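Local coordinates for aldehyde dehydrogenase (Anabaena variabilis, PDB 4H7N), which probably catalyses the NAD+-dependent oxidation of aldehydes to carboxylic acids, at residues W59-A62 and I63-R66; Q69-E72 and A73-D77; S82-V85 and L86-S90; W136-P139 and L140-M144. All coordinates share one frame; numbering follows the deposited sequence.

Contact 1: residues W59-A62 and I63-R66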
ATOM      1  N   TRP A  59       5.389 -23.997 -18.184  1.00 30.68           N
ATOM      2  CA  TRP A  59       5.992 -22.843 -18.870  1.00 29.25           C
ATOM      3  C   TRP A  59       7.508 -22.857 -18.666  1.00 29.77           C
ATOM      4  O   TRP A  59       8.277 -22.739 -19.642  1.00 29.79           O
ATOM      5  CB  TRP A  59       5.348 -21.515 -18.409  1.00 27.91           C
ATOM      6  CG  TRP A  59       5.790 -20.328 -19.184  1.00 28.08           C
ATOM      7  CD1 TRP A  59       5.950 -20.254 -20.537  1.00 27.70           C
ATOM      8  CD2 TRP A  59       6.119 -19.052 -18.682  1.00 27.85           C
ATOM      9  NE1 TRP A  59       6.330 -19.024 -20.895  1.00 27.10           N
ATOM     10  CE2 TRP A  59       6.482 -18.260 -19.786  1.00 26.02           C
ATOM     11  CE3 TRP A  59       6.143 -18.487 -17.403  1.00 28.45           C
ATOM     12  CZ2 TRP A  59       6.872 -16.951 -19.664  1.00 26.05           C
ATOM     13  CZ3 TRP A  59       6.535 -17.192 -17.277  1.00 27.70           C
ATOM     14  CH2 TRP A  59       6.910 -16.431 -18.405  1.00 26.09           C
ATOM     15  N   LYS A  60       7.950 -23.107 -17.438  1.00 29.46           N
ATOM     16  CA  LYS A  60       9.366 -23.219 -17.161  1.00 32.39           C
ATOM     17  C   LYS A  60      10.034 -24.333 -18.007  1.00 33.23           C
ATOM     18  O   LYS A  60      11.112 -24.148 -18.588  1.00 31.43           O
ATOM     19  CB  LYS A  60       9.633 -23.493 -15.678  1.00 33.67           C
ATOM     20  CG  LYS A  60      11.096 -23.357 -15.324  1.00 36.54           C
ATOM     21  CD  LYS A  60      11.410 -23.654 -13.858  1.00 38.81           C
ATOM     22  CE  LYS A  60      11.963 -25.044 -13.728  1.00 43.76           C
ATOM     23  NZ  LYS A  60      11.868 -25.600 -12.366  1.00 46.33           N
ATOM     24  N   GLN A  61       9.389 -25.479 -18.081  1.00 34.73           N
ATOM     25  CA  GLN A  61       9.908 -26.547 -18.927  1.00 38.12           C
ATOM     26  C   GLN A  61      10.062 -26.131 -20.385  1.00 36.42           C
ATOM     27  O   GLN A  61      11.082 -26.438 -20.997  1.00 34.55           O
ATOM     28  CB  GLN A  61       9.067 -27.836 -18.816  1.00 42.85           C
ATOM     29  CG  GLN A  61       9.284 -28.558 -17.487  1.00 46.44           C
ATOM     30  CD  GLN A  61      10.772 -28.743 -17.160  1.00 50.29           C
ATOM     31  OE1 GLN A  61      11.571 -29.195 -18.009  1.00 54.35           O
ATOM     32  NE2 GLN A  61      11.157 -28.383 -15.942  1.00 49.44           N
ATOM     33  N   ALA A  62       9.057 -25.470 -20.944  1.00 33.58           N
ATOM     34  CA  ALA A  62       9.120 -25.007 -22.320  1.00 34.40           C
ATOM     35  C   ALA A  62      10.240 -23.989 -22.534  1.00 33.27           C
ATOM     36  O   ALA A  62      10.905 -24.024 -23.551  1.00 33.23           O
ATOM     37  CB  ALA A  62       7.782 -24.417 -22.777  1.00 35.43           C
ATOM     38  N   ILE A  63      10.421 -23.074 -21.596  1.00 32.21           N
ATOM     39  CA  ILE A  63      11.494 -22.102 -21.678  1.00 31.08           C
ATOM     40  C   ILE A  63      12.822 -22.810 -21.631  1.00 32.92           C
ATOM     41  O   ILE A  63      13.725 -22.520 -22.428  1.00 33.11           O
ATOM     42  CB  ILE A  63      11.433 -21.092 -20.511  1.00 30.06           C
ATOM     43  CG1 ILE A  63      10.192 -20.251 -20.614  1.00 29.43           C
ATOM     44  CG2 ILE A  63      12.672 -20.211 -20.475  1.00 30.13           C
ATOM     45  CD1 ILE A  63       9.793 -19.619 -19.284  1.00 28.37           C
ATOM     46  N   LEU A  64      12.967 -23.744 -20.713  1.00 32.89           N
ATOM     47  CA  LEU A  64      14.201 -24.514 -20.645  1.00 34.19           C
ATOM     48  C   LEU A  64      14.501 -25.285 -21.917  1.00 36.77           C
ATOM     49  O   LEU A  64      15.670 -25.467 -22.257  1.00 35.78           O
ATOM     50  CB  LEU A  64      14.127 -25.512 -19.490  1.00 37.34           C
ATOM     51  CG  LEU A  64      14.350 -24.927 -18.099  1.00 38.78           C
ATOM     52  CD1 LEU A  64      14.040 -25.937 -17.005  1.00 41.48           C
ATOM     53  CD2 LEU A  64      15.780 -24.418 -17.982  1.00 40.79           C
ATOM     54  N   SER A  65      13.466 -25.794 -22.594  1.00 36.67           N
ATOM     55  CA  SER A  65      13.675 -26.500 -23.859  1.00 38.62           C
ATOM     56  C   SER A  65      14.244 -25.617 -24.971  1.00 39.51           C
ATOM     57  O   SER A  65      14.712 -26.133 -25.975  1.00 45.01           O
ATOM     58  CB  SER A  65      12.376 -27.120 -24.378  1.00 39.08           C
ATOM     59  OG  SER A  65      11.516 -26.148 -24.999  1.00 37.86           O
ATOM     60  N   ARG A  66      14.159 -24.307 -24.819  1.00 37.33           N
ATOM     61  CA  ARG A  66      14.626 -23.363 -25.826  1.00 37.15           C
ATOM     62  C   ARG A  66      15.535 -22.341 -25.180  1.00 32.94           C
ATOM     63  O   ARG A  66      15.535 -21.153 -25.534  1.00 31.45           O
ATOM     64  CB  ARG A  66      13.422 -22.704 -26.527  1.00 39.31           C
ATOM     65  CG  ARG A  66      12.581 -23.680 -27.398  1.00 41.97           C
ATOM     66  CD  ARG A  66      13.446 -24.397 -28.447  1.00 46.43           C
ATOM     67  NE  ARG A  66      12.928 -25.721 -28.884  1.00 47.77           N
ATOM     68  CZ  ARG A  66      11.880 -25.865 -29.685  1.00 50.21           C
ATOM     69  NH1 ARG A  66      11.470 -27.071 -30.073  1.00 50.08           N
ATOM     70  NH2 ARG A  66      11.233 -24.773 -30.117  1.00 52.85           N
TER

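Contact 2: residues Q69-E72 and A73-D77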
ATOM      1  N   GLN A  69      17.720 -19.914 -27.249  1.00 31.18           N
ATOM      2  CA  GLN A  69      17.036 -18.816 -27.923  1.00 30.54           C
ATOM      3  C   GLN A  69      16.767 -17.682 -26.929  1.00 29.01           C
ATOM      4  O   GLN A  69      16.810 -16.527 -27.301  1.00 27.94           O
ATOM      5  CB  GLN A  69      15.705 -19.293 -28.471  1.00 32.62           C
ATOM      6  CG  GLN A  69      15.813 -20.046 -29.798  1.00 35.03           C
ATOM      7  CD  GLN A  69      16.401 -21.422 -29.613  1.00 37.99           C
ATOM      8  OE1 GLN A  69      16.083 -22.130 -28.659  1.00 39.31           O
ATOM      9  NE2 GLN A  69      17.266 -21.804 -30.506  1.00 41.93           N
ATOM     10  N   LEU A  70      16.496 -18.016 -25.663  1.00 27.02           N
ATOM     11  CA  LEU A  70      16.325 -16.972 -24.655  1.00 26.47           C
ATOM     12  C   LEU A  70      17.657 -16.241 -24.417  1.00 24.97           C
ATOM     13  O   LEU A  70      17.719 -15.009 -24.414  1.00 23.77           O
ATOM     14  CB  LEU A  70      15.740 -17.546 -23.368  1.00 25.67           C
ATOM     15  CG  LEU A  70      15.550 -16.536 -22.212  1.00 24.82           C
ATOM     16  CD1 LEU A  70      14.586 -15.411 -22.578  1.00 24.08           C
ATOM     17  CD2 LEU A  70      15.028 -17.225 -20.969  1.00 25.15           C
ATOM     18  N   THR A  71      18.732 -17.020 -24.288  1.00 25.35           N
ATOM     19  CA  THR A  71      20.049 -16.492 -24.050  1.00 25.31           C
ATOM     20  C   THR A  71      20.432 -15.563 -25.239  1.00 25.73           C
ATOM     21  O   THR A  71      20.913 -14.455 -25.050  1.00 23.64           O
ATOM     22  CB  THR A  71      21.089 -17.624 -23.993  1.00 27.89           C
ATOM     23  OG1 THR A  71      20.800 -18.506 -22.916  1.00 28.55           O
ATOM     24  CG2 THR A  71      22.458 -17.064 -23.814  1.00 28.50           C
ATOM     25  N   GLU A  72      20.168 -16.023 -26.451  1.00 26.10           N
ATOM     26  CA  GLU A  72      20.565 -15.251 -27.634  1.00 29.06           C
ATOM     27  C   GLU A  72      19.808 -13.884 -27.697  1.00 28.24           C
ATOM     28  O   GLU A  72      20.358 -12.811 -28.057  1.00 26.94           O
ATOM     29  CB  GLU A  72      20.358 -16.114 -28.890  1.00 32.33           C
ATOM     30  CG  GLU A  72      20.262 -15.383 -30.202  1.00 35.83           C
ATOM     31  CD  GLU A  72      19.859 -16.341 -31.330  1.00 40.81           C
ATOM     32  OE1 GLU A  72      18.779 -17.001 -31.263  1.00 46.53           O
ATOM     33  OE2 GLU A  72      20.636 -16.451 -32.262  1.00 41.55           O
ATOM     34  N   ALA A  73      18.529 -13.919 -27.394  1.00 26.58           N
ATOM     35  CA  ALA A  73      17.768 -12.682 -27.435  1.00 26.61           C
ATOM     36  C   ALA A  73      18.209 -11.722 -26.325  1.00 26.16           C
ATOM     37  O   ALA A  73      18.273 -10.526 -26.542  1.00 25.58           O
ATOM     38  CB  ALA A  73      16.282 -12.948 -27.356  1.00 26.19           C
ATOM     39  N   LEU A  74      18.545 -12.260 -25.159  1.00 26.30           N
ATOM     40  CA  LEU A  74      18.929 -11.410 -24.027  1.00 27.35           C
ATOM     41  C   LEU A  74      20.377 -10.880 -24.209  1.00 25.81           C
ATOM     42  O   LEU A  74      20.677  -9.743 -23.870  1.00 27.66           O
ATOM     43  CB  LEU A  74      18.660 -12.157 -22.726  1.00 25.99           C
ATOM     44  CG  LEU A  74      18.723 -11.364 -21.441  1.00 29.42           C
ATOM     45  CD1 LEU A  74      17.757 -10.184 -21.434  1.00 27.65           C
ATOM     46  CD2 LEU A  74      18.400 -12.318 -20.284  1.00 29.96           C
ATOM     47  N   VAL A  75      21.265 -11.666 -24.782  1.00 26.18           N
ATOM     48  CA  VAL A  75      22.584 -11.141 -25.219  1.00 26.58           C
ATOM     49  C   VAL A  75      22.378  -9.951 -26.207  1.00 27.69           C
ATOM     50  O   VAL A  75      23.016  -8.914 -26.096  1.00 26.06           O
ATOM     51  CB  VAL A  75      23.423 -12.209 -25.919  1.00 28.19           C
ATOM     52  CG1 VAL A  75      24.593 -11.617 -26.698  1.00 28.69           C
ATOM     53  CG2 VAL A  75      23.927 -13.230 -24.930  1.00 29.30           C
ATOM     54  N   ASN A  76      21.503 -10.143 -27.180  1.00 28.47           N
ATOM     55  CA  ASN A  76      21.202  -9.101 -28.151  1.00 30.70           C
ATOM     56  C   ASN A  76      20.675  -7.839 -27.437  1.00 28.37           C
ATOM     57  O   ASN A  76      21.074  -6.716 -27.802  1.00 27.78           O
ATOM     58  CB  ASN A  76      20.174  -9.636 -29.155  1.00 35.62           C
ATOM     59  CG  ASN A  76      20.125  -8.877 -30.481  1.00 42.39           C
ATOM     60  OD1 ASN A  76      19.614  -9.423 -31.490  1.00 48.49           O
ATOM     61  ND2 ASN A  76      20.595  -7.619 -30.507  1.00 42.77           N
ATOM     62  N   ASP A  77      19.791  -8.011 -26.452  1.00 24.68           N
ATOM     63  CA  ASP A  77      19.226  -6.855 -25.724  1.00 24.62           C
ATOM     64  C   ASP A  77      20.271  -6.112 -24.899  1.00 23.43           C
ATOM     65  O   ASP A  77      20.208  -4.906 -24.763  1.00 24.02           O
ATOM     66  CB  ASP A  77      18.104  -7.266 -24.742  1.00 25.52           C
ATOM     67  CG  ASP A  77      16.715  -7.439 -25.383  1.00 28.47           C
ATOM     68  OD1 ASP A  77      16.318  -6.690 -26.324  1.00 28.39           O
ATOM     69  OD2 ASP A  77      15.940  -8.300 -24.865  1.00 30.48           O
TER

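Contact 3: residues S82-V85 and L86-S90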
ATOM      1  N   SER A  82      27.766 -13.248 -19.498  1.00 34.43           N
ATOM      2  CA  SER A  82      27.787 -13.932 -18.205  1.00 35.25           C
ATOM      3  C   SER A  82      26.668 -13.430 -17.292  1.00 33.38           C
ATOM      4  O   SER A  82      25.996 -14.237 -16.629  1.00 30.11           O
ATOM      5  CB  SER A  82      29.165 -13.877 -17.561  1.00 40.54           C
ATOM      6  OG  SER A  82      29.541 -12.534 -17.355  1.00 43.24           O
ATOM      7  N   ILE A  83      26.367 -12.137 -17.318  1.00 31.01           N
ATOM      8  CA  ILE A  83      25.214 -11.627 -16.549  1.00 30.43           C
ATOM      9  C   ILE A  83      23.896 -12.073 -17.202  1.00 29.45           C
ATOM     10  O   ILE A  83      22.892 -12.252 -16.522  1.00 28.71           O
ATOM     11  CB  ILE A  83      25.257 -10.087 -16.332  1.00 31.83           C
ATOM     12  CG1 ILE A  83      26.523  -9.630 -15.590  1.00 33.00           C
ATOM     13  CG2 ILE A  83      24.049  -9.579 -15.600  1.00 31.39           C
ATOM     14  CD1 ILE A  83      27.101 -10.602 -14.578  1.00 37.02           C
ATOM     15  N   THR A  84      23.900 -12.356 -18.494  1.00 28.01           N
ATOM     16  CA  THR A  84      22.707 -12.958 -19.108  1.00 26.72           C
ATOM     17  C   THR A  84      22.404 -14.332 -18.535  1.00 26.75           C
ATOM     18  O   THR A  84      21.245 -14.651 -18.204  1.00 25.52           O
ATOM     19  CB  THR A  84      22.830 -12.962 -20.651  1.00 25.87           C
ATOM     20  OG1 THR A  84      22.597 -11.634 -21.126  1.00 25.59           O
ATOM     21  CG2 THR A  84      21.818 -13.842 -21.272  1.00 25.86           C
ATOM     22  N   VAL A  85      23.432 -15.155 -18.430  1.00 27.98           N
ATOM     23  CA  VAL A  85      23.276 -16.492 -17.842  1.00 29.66           C
ATOM     24  C   VAL A  85      22.708 -16.373 -16.408  1.00 30.61           C
ATOM     25  O   VAL A  85      21.788 -17.069 -16.029  1.00 32.79           O
ATOM     26  CB  VAL A  85      24.592 -17.262 -17.815  1.00 30.31           C
ATOM     27  CG1 VAL A  85      24.383 -18.650 -17.231  1.00 32.54           C
ATOM     28  CG2 VAL A  85      25.176 -17.365 -19.230  1.00 32.16           C
ATOM     29  N   LEU A  86      23.228 -15.451 -15.631  1.00 30.94           N
ATOM     30  CA  LEU A  86      22.730 -15.274 -14.262  1.00 32.17           C
ATOM     31  C   LEU A  86      21.306 -14.787 -14.222  1.00 29.84           C
ATOM     32  O   LEU A  86      20.520 -15.245 -13.385  1.00 29.16           O
ATOM     33  CB  LEU A  86      23.633 -14.320 -13.470  1.00 34.11           C
ATOM     34  CG  LEU A  86      25.143 -14.631 -13.477  1.00 41.22           C
ATOM     35  CD1 LEU A  86      25.822 -13.758 -12.417  1.00 46.19           C
ATOM     36  CD2 LEU A  86      25.500 -16.110 -13.253  1.00 46.11           C
ATOM     37  N   GLU A  87      20.940 -13.873 -15.121  1.00 28.46           N
ATOM     38  CA  GLU A  87      19.541 -13.415 -15.152  1.00 28.94           C
ATOM     39  C   GLU A  87      18.636 -14.570 -15.415  1.00 28.79           C
ATOM     40  O   GLU A  87      17.585 -14.713 -14.761  1.00 26.05           O
ATOM     41  CB  GLU A  87      19.286 -12.402 -16.260  1.00 29.89           C
ATOM     42  CG  GLU A  87      19.297 -10.987 -15.865  1.00 30.40           C
ATOM     43  CD  GLU A  87      18.740 -10.055 -16.929  1.00 29.80           C
ATOM     44  OE1 GLU A  87      19.585  -9.502 -17.643  1.00 29.62           O
ATOM     45  OE2 GLU A  87      17.485  -9.822 -17.005  1.00 28.00           O
ATOM     46  N   ILE A  88      19.016 -15.396 -16.394  1.00 25.96           N
ATOM     47  CA  ILE A  88      18.183 -16.533 -16.728  1.00 27.64           C
ATOM     48  C   ILE A  88      18.056 -17.528 -15.552  1.00 28.23           C
ATOM     49  O   ILE A  88      16.975 -18.026 -15.276  1.00 26.71           O
ATOM     50  CB  ILE A  88      18.642 -17.228 -18.008  1.00 27.01           C
ATOM     51  CG1 ILE A  88      18.419 -16.303 -19.185  1.00 28.06           C
ATOM     52  CG2 ILE A  88      17.831 -18.486 -18.211  1.00 30.16           C
ATOM     53  CD1 ILE A  88      19.119 -16.676 -20.497  1.00 27.70           C
ATOM     54  N   ASP A  89      19.165 -17.828 -14.896  1.00 30.58           N
ATOM     55  CA  ASP A  89      19.181 -18.756 -13.758  1.00 32.86           C
ATOM     56  C   ASP A  89      18.314 -18.211 -12.613  1.00 31.84           C
ATOM     57  O   ASP A  89      17.529 -18.934 -12.004  1.00 33.36           O
ATOM     58  CB  ASP A  89      20.616 -18.961 -13.271  1.00 35.38           C
ATOM     59  CG  ASP A  89      21.435 -19.844 -14.218  1.00 40.33           C
ATOM     60  OD1 ASP A  89      20.840 -20.685 -14.934  1.00 40.12           O
ATOM     61  OD2 ASP A  89      22.685 -19.688 -14.233  1.00 47.71           O
ATOM     62  N   SER A  90      18.467 -16.929 -12.356  1.00 31.10           N
ATOM     63  CA  SER A  90      17.725 -16.224 -11.319  1.00 30.55           C
ATOM     64  C   SER A  90      16.200 -16.186 -11.598  1.00 30.65           C
ATOM     65  O   SER A  90      15.362 -16.460 -10.710  1.00 27.03           O
ATOM     66  CB  SER A  90      18.326 -14.845 -11.140  1.00 30.92           C
ATOM     67  OG  SER A  90      17.395 -13.962 -10.508  1.00 34.82           O
TER

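Contact 4: residues W136-P139 and L140-M144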
ATOM      1  N   TRP A 136      14.991  -1.469 -18.760  1.00 26.40           N
ATOM      2  CA  TRP A 136      15.879  -2.117 -19.735  1.00 25.07           C
ATOM      3  C   TRP A 136      17.163  -2.741 -19.158  1.00 25.08           C
ATOM      4  O   TRP A 136      17.857  -3.443 -19.884  1.00 24.13           O
ATOM      5  CB  TRP A 136      16.259  -1.118 -20.846  1.00 25.13           C
ATOM      6  CG  TRP A 136      16.706   0.194 -20.357  1.00 24.32           C
ATOM      7  CD1 TRP A 136      15.970   1.328 -20.265  1.00 25.26           C
ATOM      8  CD2 TRP A 136      18.002   0.506 -19.849  1.00 24.75           C
ATOM      9  NE1 TRP A 136      16.724   2.328 -19.737  1.00 26.00           N
ATOM     10  CE2 TRP A 136      17.982   1.842 -19.461  1.00 25.35           C
ATOM     11  CE3 TRP A 136      19.185  -0.234 -19.680  1.00 25.34           C
ATOM     12  CZ2 TRP A 136      19.100   2.486 -18.932  1.00 26.23           C
ATOM     13  CZ3 TRP A 136      20.302   0.410 -19.150  1.00 25.62           C
ATOM     14  CH2 TRP A 136      20.256   1.760 -18.792  1.00 26.53           C
ATOM     15  N   ASN A 137      17.503  -2.513 -17.886  1.00 23.42           N
ATOM     16  CA  ASN A 137      18.824  -2.897 -17.381  1.00 24.20           C
ATOM     17  C   ASN A 137      19.029  -4.382 -16.985  1.00 25.20           C
ATOM     18  O   ASN A 137      20.116  -4.954 -17.217  1.00 25.68           O
ATOM     19  CB  ASN A 137      19.265  -1.977 -16.277  1.00 24.26           C
ATOM     20  CG  ASN A 137      18.348  -2.054 -15.093  1.00 26.54           C
ATOM     21  OD1 ASN A 137      17.148  -1.823 -15.221  1.00 27.98           O
ATOM     22  ND2 ASN A 137      18.878  -2.433 -13.962  1.00 28.56           N
ATOM     23  N   PHE A 138      17.963  -5.003 -16.498  1.00 25.06           N
ATOM     24  CA  PHE A 138      17.873  -6.441 -16.320  1.00 26.28           C
ATOM     25  C   PHE A 138      16.513  -6.796 -16.889  1.00 25.87           C
ATOM     26  O   PHE A 138      15.522  -6.950 -16.177  1.00 26.59           O
ATOM     27  CB  PHE A 138      17.968  -6.866 -14.850  1.00 27.43           C
ATOM     28  CG  PHE A 138      19.302  -6.591 -14.187  1.00 26.69           C
ATOM     29  CD1 PHE A 138      20.367  -7.445 -14.357  1.00 27.44           C
ATOM     30  CD2 PHE A 138      19.439  -5.536 -13.265  1.00 27.57           C
ATOM     31  CE1 PHE A 138      21.569  -7.221 -13.717  1.00 26.67           C
ATOM     32  CE2 PHE A 138      20.645  -5.324 -12.612  1.00 27.83           C
ATOM     33  CZ  PHE A 138      21.710  -6.170 -12.853  1.00 26.33           C
ATOM     34  N   PRO A 139      16.435  -6.848 -18.185  1.00 26.03           N
ATOM     35  CA  PRO A 139      15.128  -6.878 -18.811  1.00 26.05           C
ATOM     36  C   PRO A 139      14.302  -8.097 -18.409  1.00 25.28           C
ATOM     37  O   PRO A 139      13.104  -7.955 -18.172  1.00 24.29           O
ATOM     38  CB  PRO A 139      15.422  -6.915 -20.301  1.00 26.50           C
ATOM     39  CG  PRO A 139      16.862  -6.901 -20.446  1.00 27.96           C
ATOM     40  CD  PRO A 139      17.549  -6.941 -19.128  1.00 26.81           C
ATOM     41  N   LEU A 140      14.936  -9.269 -18.318  1.00 24.16           N
ATOM     42  CA  LEU A 140      14.213 -10.474 -17.992  1.00 25.00           C
ATOM     43  C   LEU A 140      13.816 -10.471 -16.544  1.00 24.10           C
ATOM     44  O   LEU A 140      12.613 -10.545 -16.216  1.00 24.23           O
ATOM     45  CB  LEU A 140      15.018 -11.731 -18.337  1.00 25.76           C
ATOM     46  CG  LEU A 140      14.377 -13.023 -17.887  1.00 28.11           C
ATOM     47  CD1 LEU A 140      13.100 -13.285 -18.666  1.00 27.04           C
ATOM     48  CD2 LEU A 140      15.347 -14.204 -18.009  1.00 28.49           C
ATOM     49  N   THR A 141      14.770 -10.315 -15.646  1.00 25.48           N
ATOM     50  CA  THR A 141      14.418 -10.505 -14.232  1.00 24.83           C
ATOM     51  C   THR A 141      13.460  -9.424 -13.758  1.00 25.87           C
ATOM     52  O   THR A 141      12.541  -9.724 -12.978  1.00 24.04           O
ATOM     53  CB  THR A 141      15.625 -10.598 -13.303  1.00 29.13           C
ATOM     54  OG1 THR A 141      16.513  -9.566 -13.632  1.00 30.69           O
ATOM     55  CG2 THR A 141      16.413 -11.930 -13.506  1.00 31.21           C
ATOM     56  N   LEU A 142      13.656  -8.190 -14.196  1.00 25.15           N
ATOM     57  CA  LEU A 142      12.769  -7.132 -13.731  1.00 27.11           C
ATOM     58  C   LEU A 142      11.379  -7.117 -14.413  1.00 25.40           C
ATOM     59  O   LEU A 142      10.468  -6.522 -13.883  1.00 24.58           O
ATOM     60  CB  LEU A 142      13.490  -5.766 -13.772  1.00 28.25           C
ATOM     61  CG  LEU A 142      14.707  -5.721 -12.820  1.00 30.18           C
ATOM     62  CD1 LEU A 142      15.489  -4.420 -12.844  1.00 30.66           C
ATOM     63  CD2 LEU A 142      14.339  -5.987 -11.359  1.00 33.32           C
ATOM     64  N   SER A 143      11.218  -7.754 -15.583  1.00 24.45           N
ATOM     65  CA  SER A 143       9.911  -7.935 -16.156  1.00 24.41           C
ATOM     66  C   SER A 143       9.120  -8.998 -15.381  1.00 25.25           C
ATOM     67  O   SER A 143       7.882  -8.979 -15.406  1.00 26.88           O
ATOM     68  CB  SER A 143       9.969  -8.305 -17.643  1.00 23.82           C
ATOM     69  OG  SER A 143      10.510  -9.600 -17.853  1.00 26.03           O
HETATM   70  N   MSE A 144       9.832  -9.884 -14.686  1.00 24.54           N
HETATM   71  CA  MSE A 144       9.219 -11.063 -14.106  1.00 24.82           C
HETATM   72  C   MSE A 144       9.142 -11.061 -12.606  1.00 23.89           C
HETATM   73  O   MSE A 144       8.444 -11.880 -12.034  1.00 22.04           O
HETATM   74  CB  MSE A 144      10.038 -12.288 -14.551  1.00 25.98           C
HETATM   75  CG  MSE A 144       9.856 -12.571 -16.043  1.00 26.79           C
HETATM   76 SE   MSE A 144       8.030 -13.142 -16.509  0.85 28.61          SE
HETATM   77  CE  MSE A 144       7.500 -11.683 -17.594  1.00 24.00           C
TER

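Contact 1: residues W59-A62 and I63-R66
This is a local contact along the last turns of helix 48-64, where W59 and I63 meet one turn apart on the buried side and, near its C-terminal part, S65 folds back on A62. The side chain of I63 lies over one face of the W59 indole: CD1 makes a CH-pi contact with the five-membered ring, 3.7 Å from its centroid and 13° off the ring normal, and its closest ring atom is W59 CE2 at 3.6 Å. W59 carries its CG anti to the backbone N (chi1 -173°), which swings the indole forward along the helix into the path of the isoleucine. Behind this pair, the I63 N-H to W59 O bond (2.9 Å) is followed by L64 N to K60 O (2.8 Å) and by a more bent S65 N to Q61 O. The segment belongs to one of the helices packed around the sheet of the nucleotide-binding half of the aldehyde dehydrogenase fold: W59, A62 and I63 rest on helix 169-176 through A175, whereas K60 and L64 face L92 of helix 82-106. On the flank facing helix 82-106, L64 CD1 comes 4.0 Å from K60 CE and 3.9 Å from Q61 NE2; the lysine lies alongside the leucine, and its ammonium group continues to a salt bridge with D96. Just beyond, S65 OG donates to A62 O across 2.6 Å, approaching to the side of the C=O direction, while R66 N closes a turn on I63 O.

Contact 2: residues Q69-E72 and A73-D77
T71 and V75 stand one turn apart on helix 67-78, and their contact, like the others in this stretch, runs chiefly through the backbone. Four successive i to i+4 bonds hold the two halves together. The shortest and straightest is V75 N to T71 O, 2.8 Å with an N-H...O angle of 170°; L74 N to L70 O and N76 N to E72 O both measure 3.0 Å, and A73 N reaches Q69 O at 3.1 Å. Side-chain packing against carbonyl oxygens is the second element. V75 CG2, placed beside its own backbone N, leans over T71 O at 3.3 Å; L74 CB sits 3.4 Å from L70 O. Methyl meets methyl only loosely, with T71 CG2 and V75 CG2 4.3 Å apart. Polar side-chain ends bond beyond this pair: T71 OG1 to R67 O one turn back, and N76 ND2 to D19. L70 packs on I88 of helix 82-106 and on P171 and L172 of helix 169-176, L74 on P139 and L140 of helix 139-144. The chemistry is thus that of an ordinary amphipathic helix, whose main-chain amides satisfy one another while its leucines supply an apolar face for the neighbouring helices.

Contact 3: residues S82-V85 and L86-S90
The opening turns of helix 82-106, a long helix of the nucleotide-binding half of the aldehyde dehydrogenase fold, bring I83 beside L86, T84 beside I88 and V85 beside D89. The backbone follows regular i to i+4 pairing: E87 N bonds I83 O at 2.9 Å, and both I88 N to T84 O and D89 N to V85 O span 3.0 Å; the first bond, L86 N to S82 O, is longer at 3.2 Å. Three side-chain pairs accompany them. I83 and L86 cross with CD1 to CD1 at 4.0 Å. T84 and I88 run alongside each other, T84 CG2 lying 4.0 Å from I88 CD1; the threonine methyl is anti to the backbone N (chi1 -76° for OG1), so that OG1 faces back to bond R80 O. V85 and D89 also lie side by side, and V85 CG1 touches D89 OD2 at 3.6 Å, while D89 OD1 forms a salt bridge with R67. The polar end of E87 is engaged elsewhere. One carboxylate oxygen meets R80 in a salt bridge; the other, OE2, accepts the amide N-H of T141, and more weakly that of L140, at the start of helix 139-144. An arginine and helix amides gathered on one buried carboxylate would probably favour its ionised form and tie the two helix beginnings together.

Contact 4: residues W136-P139 and L140-M144
With CG beside its own backbone N (chi1 -66°), F138 turns its ring beside L142, whose CG is set the same way (chi1 -63°) and reaches back across the start of helix 139-144. F138 CB lies 4.0 Å from L142 CG, and L142 CD1 comes up to the ring at its edge, near the ring plane. The T141 side chain lies alongside that of F138, with OG1 3.3 Å from F138 CB. L142 N bonds F138 O at 3.0 Å. These residues belong to the Trp-Asn-Phe-Pro motif that joins strand 118-134 to the helix in aldehyde dehydrogenases; as in relatives, N137 probably contributes to the oxyanion hole. Its ND2 bonds Q264 O, and its OD1 touches L142 CD1 at 3.9 Å. L142 itself lies about 7 Å, side chain to side chain, from E232, a predicted active-site residue. Further along, S143 N bonds P139 O at 3.2 Å from well above the carbonyl plane, a bent bond of 140°. S143 OG donates to L140 O within the same turn (2.8 Å) and also lies 3.1 Å from P139 O.

From the N terminus, contacts 1, 2 and 3 lie in series on three successive helices, 48-64, 67-78 and 82-106, and contact 4 opens helix 139-144 after strand 118-134. Each joins neighbouring residues in one continuous stretch, so none closes a long loop, and none nests or crosses. They nevertheless meet in space. I63 of contact 1 packs on L70 of contact 2, and W59 reaches M144, a selenomethionine, of contact 4. T71 of contact 2 touches I88 of contact 3, while L74 packs on P139 of contact 4, and E87 of contact 3 bonds the T141 amide of contact 4. Together they tie three early helices to the loop-and-helix start near the predicted active site.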